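Local coordinates for putative TIM-barrel metal-dependent hydrolase (Mycobacterium avium subsp. paratuberculosis S397, PDB 4DZI), which probably acts as a metal-dependent hydrolase of the amidohydrolase superfamily, holding two cadmium ions in a binuclear metal site, at residues Ala141-Phe146 with Ala166-Leu171; Val194-Val199 with Val227-Ser232; Arg206-Arg211 with Met272-Val277; Ser232-Leu237 with Asp265-Asp270; Lys286-Ser291 with Asn328-Pro333. One frame throughout, in Å; residues are numbered along the deposited sequence.

Contact 1 (Ala141-Phe146 with Ala166-Leu171); sequences ASVHAF and APIVSL
Val143 and Ile168 mark the closest approach of the two backbones, their CA atoms 6.3 Å apart, with helix 136-153 on one side and the non-helical chain that follows strand 163-165 on the other. Val143 carries much of the contact, and both its methyls border Ile168 CG2. CG1 alone, set opposite the backbone N (chi1 163°), comes down on the Ile168 carbonyl, where CG1 and Ile168 O lie only 3.0 Å apart, a tight approach of a methyl to an oxygen; the same methyl meets Ile168 CB at 4.0 Å. CG2, opposite the carbonyl carbon, extends the contact to Ser170 CB at 4.1 Å. One turn further on, Phe146 brings the CD2-CE2 side of its ring to the end of the isoleucine, with CE2 3.8 Å from Ile168 CD1 in an oblique approach. CB and CG2 of Ile168 thus meet Val143 while CG1 and CD1 meet Phe146, so the two ends of one side chain serve two helix residues. Around this pair, Phe23 stacks on Phe146. Pro167 and Val169 make backbone bonds to Leu193, which tie this chain to the next strand region of the barrel. No hydrogen bond joins the two segments, and every touching residue is buried. The helix is therefore held to the barrel wall here by apolar fit, and a polar link comes from the Ile168 backbone N to Asn147 OD1, one residue beyond the helical segment.

Contact 2 (Val194-Val199 with Val227-Ser232); sequences VRPAPV and VGFHLS. With CD (cadmium ion), chain Q.
Val227 opens strand 227-230 of the parallel TIM-barrel sheet, beside the chain that leaves strand 192-193. Its CG2 meets Val194 CG2 at 3.6 Å and also lies over one face of the Phe229 ring, offset toward the rim. Gly228 supplies the one direct hydrogen bond between the segments: its O accepts from Val194 N at 3.0 Å, and the donor lies nearly along the C=O axis. Phe229 then holds its ring alongside Val194, with CG beside its own backbone N (chi1 -68°), and CE1 comes 4.0 Å from Val194 CB; Pro196 CB meets the CD1 corner of the same ring. At His230 a water takes over the link, since water 1 accepts from His230 N at 2.8 Å and donates to Val194 O. The imidazole leads away from this contact: ND1 donates to Leu231 O, and NE2 binds a cadmium ion at 2.4 Å, in a site shared with Asp13, His15, Glu293 and Asp356. The strand end thus combines sheet pairing with metal binding. Leu231 leads into Ser232, whose CB rests 3.8 Å from Arg195 CG; the NH1 of that arginine forms a salt bridge with Glu130 and a hydrogen bond with Asp233 O. Ser232 OG turns back and donates to His230 O at 2.7 Å.

Contact 3 (Arg206-Arg211 with Met272-Val277); sequences RSLGDR and MASMIV
Ser207 and Ser274 make the tight part of this contact, their OG atoms 2.7 Å apart in a hydrogen bond that either hydroxyl could donate. Both OG atoms stand opposite their own backbone N (chi1 172° in each), which lets the hydroxyls point at one another across the gap. Ser207 OG is also gripped from its own side: Gly209 N donates to it at 3.1 Å, which closes an ST turn, and His278 ND1 is a further hydrogen-bond partner. The backbones also come near, the CA atoms of Gly209 and Met275 5.2 Å apart at the type I turn running from Ser207 to Asp210. Beside the serines, Leu208 CB touches Met275 SD at 3.7 Å, the sulfur brought there by a chain bent at its second and third torsions. The other side is looser. Asp210, whose CB points away from the helix, bonds Ser212 OG through OD1, and exposed Arg211 forms a salt bridge with Asp214. In the TIM barrel this loop follows strand 192-193 and precedes helix 214-223, whose Trp217 bonds Leu208 O. The contact ties it to the end of helix 266-277, whose Ile276 packs on helix 321-328 and Val277 on helix 298-312; Trp243 of the second subunit packs on Leu208 and Ser274.

Contact 4 (Ser232-Leu237 with Asp265-Asp270); sequences SDSGYL and DRAIHD. With SO4 (sulfate ion), chain J.
Tyr236 (chi1 -87°) and Asp270, whose CG lies opposite its carbonyl carbon (chi1 -61°), turn their polar ends together. The phenol OH donates to Asp270 OD2 at 2.5 Å, a short bond. OD2 lies at the ring edge in its plane, and the OH comes to the anti side of OD2, tilted out of the carboxylate plane; ring and carboxylate planes are 47° apart. Asp270 is held from a second direction as well, because His269 ND1 gives a bond to OD1 at 2.8 Å, nearly straight and close to the plane of the imidazole. Along its length the tyrosine lies against helix 266-277. Ala267 CB sits 4.1 Å from the ring centroid over one face, a CH-pi contact, and Arg266 CB approaches CE2 obliquely at 3.6 Å. Ser234 CB adds a 3.8 Å contact with Ala267 CB, while its OG bonds the carbonyl of Pro196. In the TIM-barrel fold this loop follows strand 227-230, the strand that supplies His230 to the metal site, and an Asx turn shapes it, Gly235 N donating to Asp233 OD1 at 3.0 Å. The helix start also faces the second subunit. Arg266 NE donates to sulfate O4 at 2.7 Å, the oxygen lying at the guanidinium edge, and Arg301, both copies of Arg305 and Arg266 of the second subunit bind the same ion, which is probably from the crystallisation liquor. Asp270 OD1 forms a salt bridge with Arg266 NH2 of that subunit, and its Trp243 NE1 is hydrogen-bonded to Tyr236 OH.

Contact 5 (Lys286-Ser291 with Asn328-Pro333); sequences KLKAVS and NVWIAP
Lys288 and Trp330 meet on one side of a parallel strand pair of the TIM barrel, in which strand 289-291 runs beside strand 329-331 with 22° between their directions and an axis separation of 4.6 Å. From its CB outward the lysine slides past the six-membered end of the indole. CB lies 3.8 Å from Trp330 CZ3, CG comes to 3.7 Å from the same CZ3, and CD meets CH2 at 4.0 Å. The contact is oblique to the ring. Past CD the chain bends and leaves the tryptophan, and NZ ends among three carbonyls, hydrogen-bonded to Leu392 O, Gly394 O and Gly224 O. Trp330 also has Lys350 as a cation-pi partner. Val290 lies on the same face as the tryptophan, its CG2 4.1 Å from Trp330 CB, whereas Ala289, Ser291, Val329 and Ile331 point to the other face, toward helix 266-277 and its neighbours. The ladder itself is regular: Ala289 N donates to Asn328 O, Trp330 N to Ala289 O, Ser291 N to Trp330 O and Ala332 N to Ser291 O. Before the ladder starts, Asn328 ND2 donates to Leu287 O at 2.8 Å in a nearly straight bond (176°), with the acceptor in the amide plane.

From the N terminus, contact 1 closes first, bringing helix 136-153 to the chain after strand 163-165; Val169 O and Leu171 O then touch Val194 CG2 and Val199 CG1 of contact 2. Contact 2 joins the chain after strand 192-193 to strand 227-230. Contact 3 opens before contact 2 has closed, so the two cross, and it returns at the end of helix 266-277. Contact 4 shares Ser232 with contact 2, lies nested in the loop closed by contact 3, and uses the start of the same helix. Contact 5 follows in series and closes the loop from strand 289-292 to strand 329-331; Val290 also bonds strand 227-230. Contacts 2, 3 and 4 all touch the second subunit.

Contact 1 (Ala141-Phe146 with Ala166-Leu171)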
# COMPACT_ATOMS: atom_id res chain seq x y z
N ALA C 141 26.60 7.14 13.89
CA ALA C 141 27.77 6.48 14.47
C ALA C 141 27.69 4.98 14.30
O ALA C 141 28.72 4.29 14.15
CB ALA C 141 27.91 6.83 15.94
N SER C 142 26.47 4.44 14.36
CA SER C 142 26.31 3.00 14.31
C SER C 142 26.50 2.51 12.88
O SER C 142 27.04 1.43 12.66
CB SER C 142 24.93 2.52 14.83
OG SER C 142 24.75 2.83 16.23
N VAL C 143 26.03 3.30 11.89
CA VAL C 143 26.22 2.93 10.51
C VAL C 143 27.73 2.98 10.22
O VAL C 143 28.28 2.08 9.58
CB VAL C 143 25.42 3.87 9.58
CG1 VAL C 143 25.91 3.79 8.14
CG2 VAL C 143 23.92 3.55 9.66
N HIS C 144 28.44 3.99 10.74
CA HIS C 144 29.88 4.02 10.48
C HIS C 144 30.59 2.83 11.10
O HIS C 144 31.44 2.19 10.45
CB HIS C 144 30.50 5.37 10.92
CG HIS C 144 31.93 5.51 10.52
ND1 HIS C 144 32.31 5.45 9.22
CD2 HIS C 144 33.09 5.65 11.27
CE1 HIS C 144 33.66 5.58 9.15
NE2 HIS C 144 34.13 5.71 10.41
N ALA C 145 30.24 2.48 12.35
CA ALA C 145 30.85 1.33 13.04
C ALA C 145 30.65 0.06 12.23
O ALA C 145 31.58 -0.73 12.00
CB ALA C 145 30.21 1.15 14.41
N PHE C 146 29.42 -0.12 11.75
CA PHE C 146 29.08 -1.26 10.95
C PHE C 146 29.91 -1.34 9.66
O PHE C 146 30.38 -2.42 9.27
CB PHE C 146 27.57 -1.21 10.58
CG PHE C 146 27.16 -2.28 9.59
CD1 PHE C 146 26.93 -3.57 10.03
CD2 PHE C 146 27.07 -2.01 8.23
CE1 PHE C 146 26.55 -4.57 9.13
CE2 PHE C 146 26.74 -3.02 7.31
CZ PHE C 146 26.48 -4.30 7.79
N ALA C 166 28.33 -4.33 0.34
CA ALA C 166 27.74 -3.01 0.29
C ALA C 166 27.58 -2.38 1.67
O ALA C 166 26.83 -2.90 2.52
CB ALA C 166 26.37 -3.13 -0.40
N PRO C 167 28.27 -1.25 1.92
CA PRO C 167 28.11 -0.59 3.21
C PRO C 167 26.74 0.11 3.25
O PRO C 167 26.10 0.28 2.21
CB PRO C 167 29.23 0.47 3.22
CG PRO C 167 29.46 0.75 1.77
CD PRO C 167 29.22 -0.56 1.03
N ILE C 168 26.33 0.52 4.44
CA ILE C 168 25.05 1.24 4.59
C ILE C 168 25.32 2.73 4.59
O ILE C 168 26.29 3.18 5.22
CB ILE C 168 24.33 0.84 5.89
CG1 ILE C 168 23.94 -0.65 5.84
CG2 ILE C 168 23.08 1.70 6.10
CD1 ILE C 168 23.43 -1.19 7.17
N VAL C 169 24.48 3.51 3.91
CA VAL C 169 24.51 4.98 4.06
C VAL C 169 23.16 5.39 4.62
O VAL C 169 22.12 5.05 4.03
CB VAL C 169 24.76 5.70 2.74
CG1 VAL C 169 24.62 7.21 2.93
CG2 VAL C 169 26.16 5.35 2.25
N SER C 170 23.17 6.03 5.79
CA SER C 170 21.97 6.66 6.30
C SER C 170 22.00 8.13 5.92
O SER C 170 23.01 8.82 6.10
CB SER C 170 21.87 6.57 7.83
OG SER C 170 20.74 7.35 8.29
N LEU C 171 20.87 8.62 5.43
CA LEU C 171 20.72 10.04 5.14
C LEU C 171 20.16 10.83 6.35
O LEU C 171 19.77 12.00 6.16
CB LEU C 171 19.77 10.23 3.96
CG LEU C 171 20.34 9.73 2.64
CD1 LEU C 171 19.30 9.65 1.54
CD2 LEU C 171 21.49 10.64 2.24

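Contact 2 (Val194-Val199 with Val227-Ser232)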
# COMPACT_ATOMS: atom_id res chain seq x y z
N VAL C 194 20.91 2.11 0.85
CA VAL C 194 20.15 3.07 1.61
C VAL C 194 18.84 2.37 1.94
O VAL C 194 18.33 1.62 1.12
CB VAL C 194 19.88 4.35 0.78
CG1 VAL C 194 18.86 5.27 1.46
CG2 VAL C 194 21.19 5.13 0.57
N ARG C 195 18.35 2.57 3.16
CA ARG C 195 17.17 1.84 3.56
C ARG C 195 15.91 2.29 2.79
O ARG C 195 15.68 3.48 2.65
CB ARG C 195 16.95 1.99 5.06
CG ARG C 195 15.82 1.09 5.58
CD ARG C 195 15.76 1.09 7.11
NE ARG C 195 15.58 2.45 7.61
CZ ARG C 195 14.60 2.84 8.42
NH1 ARG C 195 13.68 1.98 8.86
NH2 ARG C 195 14.57 4.11 8.83
N PRO C 196 15.10 1.34 2.31
CA PRO C 196 13.87 1.74 1.57
C PRO C 196 12.78 2.15 2.57
O PRO C 196 11.89 1.37 2.87
CB PRO C 196 13.46 0.46 0.81
CG PRO C 196 14.11 -0.66 1.59
CD PRO C 196 15.40 -0.09 2.16
N ALA C 197 12.91 3.35 3.09
CA ALA C 197 12.04 3.80 4.18
C ALA C 197 12.17 5.31 4.23
O ALA C 197 13.13 5.89 3.72
CB ALA C 197 12.54 3.22 5.52
N PRO C 198 11.21 5.95 4.89
CA PRO C 198 11.37 7.38 5.20
C PRO C 198 12.70 7.67 5.88
O PRO C 198 13.18 6.87 6.70
CB PRO C 198 10.21 7.65 6.16
CG PRO C 198 9.16 6.65 5.75
CD PRO C 198 9.97 5.39 5.45
N VAL C 199 13.33 8.79 5.54
CA VAL C 199 14.61 9.13 6.17
C VAL C 199 14.35 9.80 7.51
O VAL C 199 13.64 10.81 7.58
CB VAL C 199 15.43 10.11 5.27
CG1 VAL C 199 16.70 10.53 5.99
CG2 VAL C 199 15.76 9.47 3.92
N VAL C 227 22.83 3.11 -5.79
CA VAL C 227 22.21 2.95 -4.49
C VAL C 227 21.39 1.67 -4.55
O VAL C 227 20.61 1.46 -5.49
CB VAL C 227 21.33 4.16 -4.10
CG1 VAL C 227 20.34 4.51 -5.22
CG2 VAL C 227 20.63 3.89 -2.76
N GLY C 228 21.55 0.81 -3.56
CA GLY C 228 20.72 -0.39 -3.51
C GLY C 228 19.71 -0.27 -2.40
O GLY C 228 19.99 0.31 -1.35
N PHE C 229 18.50 -0.78 -2.67
CA PHE C 229 17.41 -0.79 -1.70
C PHE C 229 17.03 -2.25 -1.43
O PHE C 229 16.42 -2.92 -2.28
CB PHE C 229 16.16 -0.06 -2.26
CG PHE C 229 16.37 1.43 -2.42
CD1 PHE C 229 16.47 2.25 -1.32
CD2 PHE C 229 16.50 1.99 -3.69
CE1 PHE C 229 16.68 3.62 -1.46
CE2 PHE C 229 16.72 3.37 -3.84
CZ PHE C 229 16.81 4.18 -2.72
N HIS C 230 17.41 -2.75 -0.26
CA HIS C 230 17.14 -4.14 0.09
C HIS C 230 16.10 -4.20 1.13
O HIS C 230 16.09 -3.35 2.03
CB HIS C 230 18.41 -4.78 0.68
CG HIS C 230 18.26 -6.27 0.97
ND1 HIS C 230 17.63 -6.77 2.07
CD2 HIS C 230 18.64 -7.37 0.21
CE1 HIS C 230 17.63 -8.11 2.02
NE2 HIS C 230 18.22 -8.49 0.88
N LEU C 231 15.22 -5.20 1.02
CA LEU C 231 14.21 -5.47 2.05
C LEU C 231 14.76 -5.25 3.46
O LEU C 231 15.78 -5.84 3.83
CB LEU C 231 13.76 -6.93 1.92
CG LEU C 231 12.51 -7.27 2.71
CD1 LEU C 231 11.30 -6.53 2.12
CD2 LEU C 231 12.30 -8.78 2.68
N SER C 232 14.03 -4.50 4.29
CA SER C 232 14.55 -4.08 5.61
C SER C 232 13.38 -4.01 6.58
O SER C 232 12.23 -4.15 6.17
CB SER C 232 15.15 -2.67 5.51
OG SER C 232 16.28 -2.61 4.62
CD CD Q . 18.53 -10.75 0.30
O HOH W 1 19.02 -1.21 1.44

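Contact 3 (Arg206-Arg211 with Met272-Val277)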
# COMPACT_ATOMS: atom_id res chain seq x y z
N ARG C 206 11.92 12.64 6.43
CA ARG C 206 12.06 13.22 5.09
C ARG C 206 11.85 12.18 3.96
O ARG C 206 12.09 10.98 4.11
CB ARG C 206 13.44 13.88 4.90
CG ARG C 206 13.74 15.08 5.80
CD ARG C 206 15.09 15.66 5.41
NE ARG C 206 16.24 14.81 5.78
CZ ARG C 206 16.73 14.66 7.01
NH1 ARG C 206 16.16 15.25 8.07
NH2 ARG C 206 17.77 13.86 7.22
N SER C 207 11.37 12.68 2.83
CA SER C 207 11.35 11.93 1.57
C SER C 207 12.80 11.63 1.16
O SER C 207 13.70 12.42 1.43
CB SER C 207 10.70 12.82 0.51
OG SER C 207 10.80 12.25 -0.76
N LEU C 208 13.01 10.49 0.50
CA LEU C 208 14.33 10.18 -0.07
C LEU C 208 14.76 11.28 -1.03
O LEU C 208 15.94 11.57 -1.16
CB LEU C 208 14.31 8.82 -0.75
CG LEU C 208 14.40 7.68 0.29
CD1 LEU C 208 13.91 6.37 -0.31
CD2 LEU C 208 15.85 7.53 0.75
N GLY C 209 13.78 11.91 -1.69
CA GLY C 209 14.02 13.03 -2.62
C GLY C 209 14.04 14.44 -2.06
O GLY C 209 13.99 15.39 -2.84
N ASP C 210 14.13 14.58 -0.74
CA ASP C 210 14.38 15.87 -0.09
C ASP C 210 15.61 16.54 -0.70
O ASP C 210 16.62 15.91 -0.91
CB ASP C 210 14.55 15.70 1.40
CG ASP C 210 14.39 17.02 2.14
OD1 ASP C 210 15.39 17.76 2.27
OD2 ASP C 210 13.25 17.30 2.59
N ARG C 211 15.54 17.84 -0.97
CA ARG C 211 16.68 18.49 -1.58
C ARG C 211 17.94 18.47 -0.71
O ARG C 211 19.05 18.58 -1.24
CB ARG C 211 16.33 19.95 -1.93
CG ARG C 211 15.10 20.09 -2.80
CD ARG C 211 15.30 19.46 -4.17
NE ARG C 211 16.45 20.02 -4.89
CZ ARG C 211 16.39 21.14 -5.62
NH1 ARG C 211 15.25 21.81 -5.71
NH2 ARG C 211 17.46 21.59 -6.25
N MET C 272 10.46 3.90 -4.21
CA MET C 272 10.71 4.26 -5.59
C MET C 272 9.82 5.45 -5.98
O MET C 272 10.27 6.31 -6.70
CB MET C 272 10.50 3.07 -6.51
CG MET C 272 11.55 1.96 -6.35
SD MET C 272 13.16 2.65 -6.78
CE MET C 272 14.22 1.24 -6.45
N ALA C 273 8.60 5.51 -5.44
CA ALA C 273 7.78 6.71 -5.65
C ALA C 273 8.47 7.95 -5.11
O ALA C 273 8.47 9.01 -5.77
CB ALA C 273 6.41 6.54 -5.00
N SER C 274 8.97 7.88 -3.88
CA SER C 274 9.66 9.00 -3.28
C SER C 274 10.82 9.45 -4.15
O SER C 274 10.98 10.64 -4.41
CB SER C 274 10.14 8.60 -1.88
OG SER C 274 10.97 9.60 -1.34
N MET C 275 11.66 8.50 -4.57
CA MET C 275 12.80 8.82 -5.42
C MET C 275 12.38 9.49 -6.71
O MET C 275 12.96 10.52 -7.11
CB MET C 275 13.60 7.55 -5.75
CG MET C 275 14.28 6.95 -4.53
SD MET C 275 15.76 7.82 -3.95
CE MET C 275 16.89 7.48 -5.29
N ILE C 276 11.41 8.90 -7.38
CA ILE C 276 11.03 9.36 -8.70
C ILE C 276 10.24 10.64 -8.65
O ILE C 276 10.60 11.63 -9.32
CB ILE C 276 10.25 8.31 -9.51
CG1 ILE C 276 11.15 7.09 -9.79
CG2 ILE C 276 9.80 8.90 -10.84
CD1 ILE C 276 10.42 5.85 -10.24
N VAL C 277 9.14 10.63 -7.89
CA VAL C 277 8.22 11.80 -7.86
C VAL C 277 8.91 13.05 -7.37
O VAL C 277 8.67 14.15 -7.89
CB VAL C 277 6.96 11.48 -7.01
CG1 VAL C 277 6.14 12.75 -6.77
CG2 VAL C 277 6.14 10.40 -7.70

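Contact 4 (Ser232-Leu237 with Asp265-Asp270)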
# COMPACT_ATOMS: atom_id res chain seq x y z
N SER C 232 14.03 -4.50 4.29
CA SER C 232 14.55 -4.08 5.61
C SER C 232 13.38 -4.01 6.58
O SER C 232 12.23 -4.15 6.17
CB SER C 232 15.15 -2.67 5.51
OG SER C 232 16.28 -2.61 4.62
N ASP C 233 13.68 -3.72 7.86
CA ASP C 233 12.61 -3.15 8.70
C ASP C 233 12.47 -1.69 8.30
O ASP C 233 13.29 -0.86 8.64
CB ASP C 233 12.97 -3.22 10.19
CG ASP C 233 11.82 -2.76 11.07
OD1 ASP C 233 10.83 -2.20 10.55
OD2 ASP C 233 11.90 -2.96 12.30
N SER C 234 11.41 -1.37 7.56
CA SER C 234 11.18 -0.04 7.05
C SER C 234 10.10 0.69 7.85
O SER C 234 9.68 1.78 7.45
CB SER C 234 10.74 -0.13 5.58
OG SER C 234 11.84 -0.50 4.72
N GLY C 235 9.72 0.09 8.97
CA GLY C 235 8.71 0.70 9.86
C GLY C 235 7.29 0.50 9.37
O GLY C 235 6.37 1.14 9.90
N TYR C 236 7.09 -0.37 8.37
CA TYR C 236 5.72 -0.57 7.80
C TYR C 236 4.73 -1.32 8.67
O TYR C 236 3.53 -1.35 8.40
CB TYR C 236 5.76 -1.08 6.35
CG TYR C 236 5.86 0.05 5.36
CD1 TYR C 236 6.97 0.89 5.32
CD2 TYR C 236 4.82 0.30 4.47
CE1 TYR C 236 7.04 1.93 4.42
CE2 TYR C 236 4.87 1.33 3.56
CZ TYR C 236 5.98 2.15 3.53
OH TYR C 236 6.03 3.19 2.66
N LEU C 237 5.21 -1.94 9.73
CA LEU C 237 4.25 -2.50 10.67
C LEU C 237 3.31 -1.42 11.24
O LEU C 237 2.32 -1.79 11.85
CB LEU C 237 4.94 -3.28 11.79
CG LEU C 237 5.48 -4.62 11.30
CD1 LEU C 237 6.32 -5.29 12.38
CD2 LEU C 237 4.36 -5.54 10.84
N ASP C 265 4.80 -5.61 -0.22
CA ASP C 265 5.86 -4.88 -0.90
C ASP C 265 5.65 -3.35 -0.91
O ASP C 265 6.15 -2.62 -1.80
CB ASP C 265 6.03 -5.43 -2.33
CG ASP C 265 4.78 -5.23 -3.17
OD1 ASP C 265 3.75 -4.77 -2.59
OD2 ASP C 265 4.83 -5.52 -4.40
N ARG C 266 4.95 -2.83 0.11
CA ARG C 266 4.64 -1.41 0.09
C ARG C 266 5.87 -0.54 0.29
O ARG C 266 5.96 0.56 -0.25
CB ARG C 266 3.60 -1.07 1.16
CG ARG C 266 2.28 -1.69 0.77
CD ARG C 266 1.14 -1.28 1.69
NE ARG C 266 -0.12 -1.54 1.01
CZ ARG C 266 -1.32 -1.41 1.59
NH1 ARG C 266 -1.39 -1.01 2.85
NH2 ARG C 266 -2.44 -1.65 0.90
N ALA C 267 6.84 -1.03 1.05
CA ALA C 267 8.01 -0.18 1.27
C ALA C 267 8.76 0.14 0.00
O ALA C 267 9.15 1.29 -0.22
CB ALA C 267 8.93 -0.79 2.35
N ILE C 268 8.99 -0.87 -0.85
CA ILE C 268 9.76 -0.61 -2.07
C ILE C 268 8.96 0.25 -3.06
O ILE C 268 9.49 1.14 -3.70
CB ILE C 268 10.26 -1.91 -2.72
CG1 ILE C 268 11.27 -1.61 -3.84
CG2 ILE C 268 9.14 -2.77 -3.29
CD1 ILE C 268 12.49 -0.80 -3.41
N HIS C 269 7.65 0.03 -3.12
CA HIS C 269 6.83 0.87 -3.97
C HIS C 269 6.96 2.33 -3.56
O HIS C 269 7.19 3.22 -4.42
CB HIS C 269 5.37 0.45 -3.81
CG HIS C 269 4.40 1.35 -4.54
ND1 HIS C 269 3.98 2.53 -4.03
CD2 HIS C 269 3.80 1.21 -5.78
CE1 HIS C 269 3.14 3.12 -4.93
NE2 HIS C 269 3.02 2.31 -5.98
N ASP C 270 6.77 2.59 -2.26
CA ASP C 270 6.78 3.95 -1.74
C ASP C 270 8.18 4.58 -1.84
O ASP C 270 8.32 5.77 -2.12
CB ASP C 270 6.23 3.99 -0.33
CG ASP C 270 4.79 3.51 -0.25
OD1 ASP C 270 4.18 3.25 -1.33
OD2 ASP C 270 4.27 3.39 0.89
S SO4 J . -0.41 -1.31 -2.79
O1 SO4 J . -1.11 -0.05 -2.66
O2 SO4 J . -0.73 -2.12 -4.00
O3 SO4 J . 0.99 -0.84 -3.04
O4 SO4 J . -0.21 -2.19 -1.65

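Contact 5 (Lys286-Ser291 with Asn328-Pro333)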
# COMPACT_ATOMS: atom_id res chain seq x y z
N LYS C 286 22.34 10.49 -13.92
CA LYS C 286 23.31 9.37 -13.97
C LYS C 286 23.14 8.38 -12.81
O LYS C 286 23.76 7.31 -12.83
CB LYS C 286 24.77 9.86 -14.00
CG LYS C 286 25.13 10.79 -15.15
CD LYS C 286 26.65 10.88 -15.27
CE LYS C 286 27.13 12.23 -15.77
NZ LYS C 286 26.74 12.43 -17.19
N LEU C 287 22.35 8.74 -11.79
CA LEU C 287 22.19 7.89 -10.58
C LEU C 287 21.54 6.57 -10.95
O LEU C 287 20.53 6.54 -11.65
CB LEU C 287 21.36 8.60 -9.52
CG LEU C 287 21.25 7.83 -8.18
CD1 LEU C 287 22.60 7.80 -7.45
CD2 LEU C 287 20.24 8.53 -7.27
N LYS C 288 22.15 5.47 -10.50
CA LYS C 288 21.62 4.14 -10.74
C LYS C 288 21.08 3.60 -9.43
O LYS C 288 21.62 3.87 -8.36
CB LYS C 288 22.71 3.22 -11.30
CG LYS C 288 23.21 3.67 -12.68
CD LYS C 288 24.43 2.84 -13.09
CE LYS C 288 25.62 3.32 -12.26
NZ LYS C 288 26.77 2.36 -12.23
N ALA C 289 19.95 2.91 -9.51
CA ALA C 289 19.38 2.29 -8.32
C ALA C 289 19.03 0.84 -8.58
O ALA C 289 18.73 0.43 -9.72
CB ALA C 289 18.13 3.05 -7.87
N VAL C 290 19.03 0.05 -7.52
CA VAL C 290 18.70 -1.37 -7.68
C VAL C 290 17.83 -1.80 -6.51
O VAL C 290 18.12 -1.48 -5.37
CB VAL C 290 19.95 -2.32 -7.81
CG1 VAL C 290 20.90 -2.16 -6.62
CG2 VAL C 290 19.51 -3.79 -7.98
N SER C 291 16.76 -2.55 -6.82
CA SER C 291 15.87 -3.12 -5.80
C SER C 291 16.23 -4.58 -5.57
O SER C 291 16.26 -5.36 -6.53
CB SER C 291 14.41 -3.00 -6.31
OG SER C 291 13.54 -3.79 -5.50
N ASN C 328 16.78 4.15 -15.01
CA ASN C 328 17.69 4.27 -13.89
C ASN C 328 17.65 3.15 -12.86
O ASN C 328 18.44 3.17 -11.93
CB ASN C 328 17.48 5.60 -13.18
CG ASN C 328 17.82 6.78 -14.06
OD1 ASN C 328 17.09 7.08 -15.01
ND2 ASN C 328 18.93 7.45 -13.75
N VAL C 329 16.69 2.22 -12.99
CA VAL C 329 16.41 1.25 -11.92
C VAL C 329 16.51 -0.18 -12.45
O VAL C 329 15.89 -0.57 -13.44
CB VAL C 329 15.02 1.48 -11.27
CG1 VAL C 329 14.74 0.49 -10.13
CG2 VAL C 329 14.90 2.93 -10.79
N TRP C 330 17.30 -0.99 -11.74
CA TRP C 330 17.37 -2.40 -11.97
C TRP C 330 16.62 -3.11 -10.88
O TRP C 330 16.58 -2.67 -9.75
CB TRP C 330 18.85 -2.83 -11.90
CG TRP C 330 19.70 -2.55 -13.12
CD1 TRP C 330 20.20 -3.47 -14.04
CD2 TRP C 330 20.26 -1.26 -13.54
NE1 TRP C 330 20.96 -2.84 -14.98
CE2 TRP C 330 21.03 -1.52 -14.74
CE3 TRP C 330 20.15 0.04 -13.07
CZ2 TRP C 330 21.69 -0.50 -15.42
CZ3 TRP C 330 20.80 1.06 -13.77
CH2 TRP C 330 21.57 0.79 -14.91
N ILE C 331 16.07 -4.27 -11.21
CA ILE C 331 15.23 -5.01 -10.26
C ILE C 331 15.60 -6.49 -10.20
O ILE C 331 15.60 -7.18 -11.23
CB ILE C 331 13.76 -4.89 -10.67
CG1 ILE C 331 13.33 -3.42 -10.58
CG2 ILE C 331 12.90 -5.75 -9.74
CD1 ILE C 331 11.95 -3.18 -11.14
N ALA C 332 15.91 -6.99 -9.00
CA ALA C 332 16.00 -8.44 -8.78
C ALA C 332 14.62 -8.95 -8.40
O ALA C 332 14.14 -8.68 -7.30
CB ALA C 332 16.98 -8.75 -7.63
N PRO C 333 13.97 -9.69 -9.30
CA PRO C 333 12.61 -10.16 -8.99
C PRO C 333 12.58 -11.34 -8.02
O PRO C 333 13.61 -12.00 -7.74
CB PRO C 333 12.11 -10.63 -10.37
CG PRO C 333 13.39 -11.18 -11.02
CD PRO C 333 14.41 -10.12 -10.64
O HOH W 2 13.36 -6.40 -5.80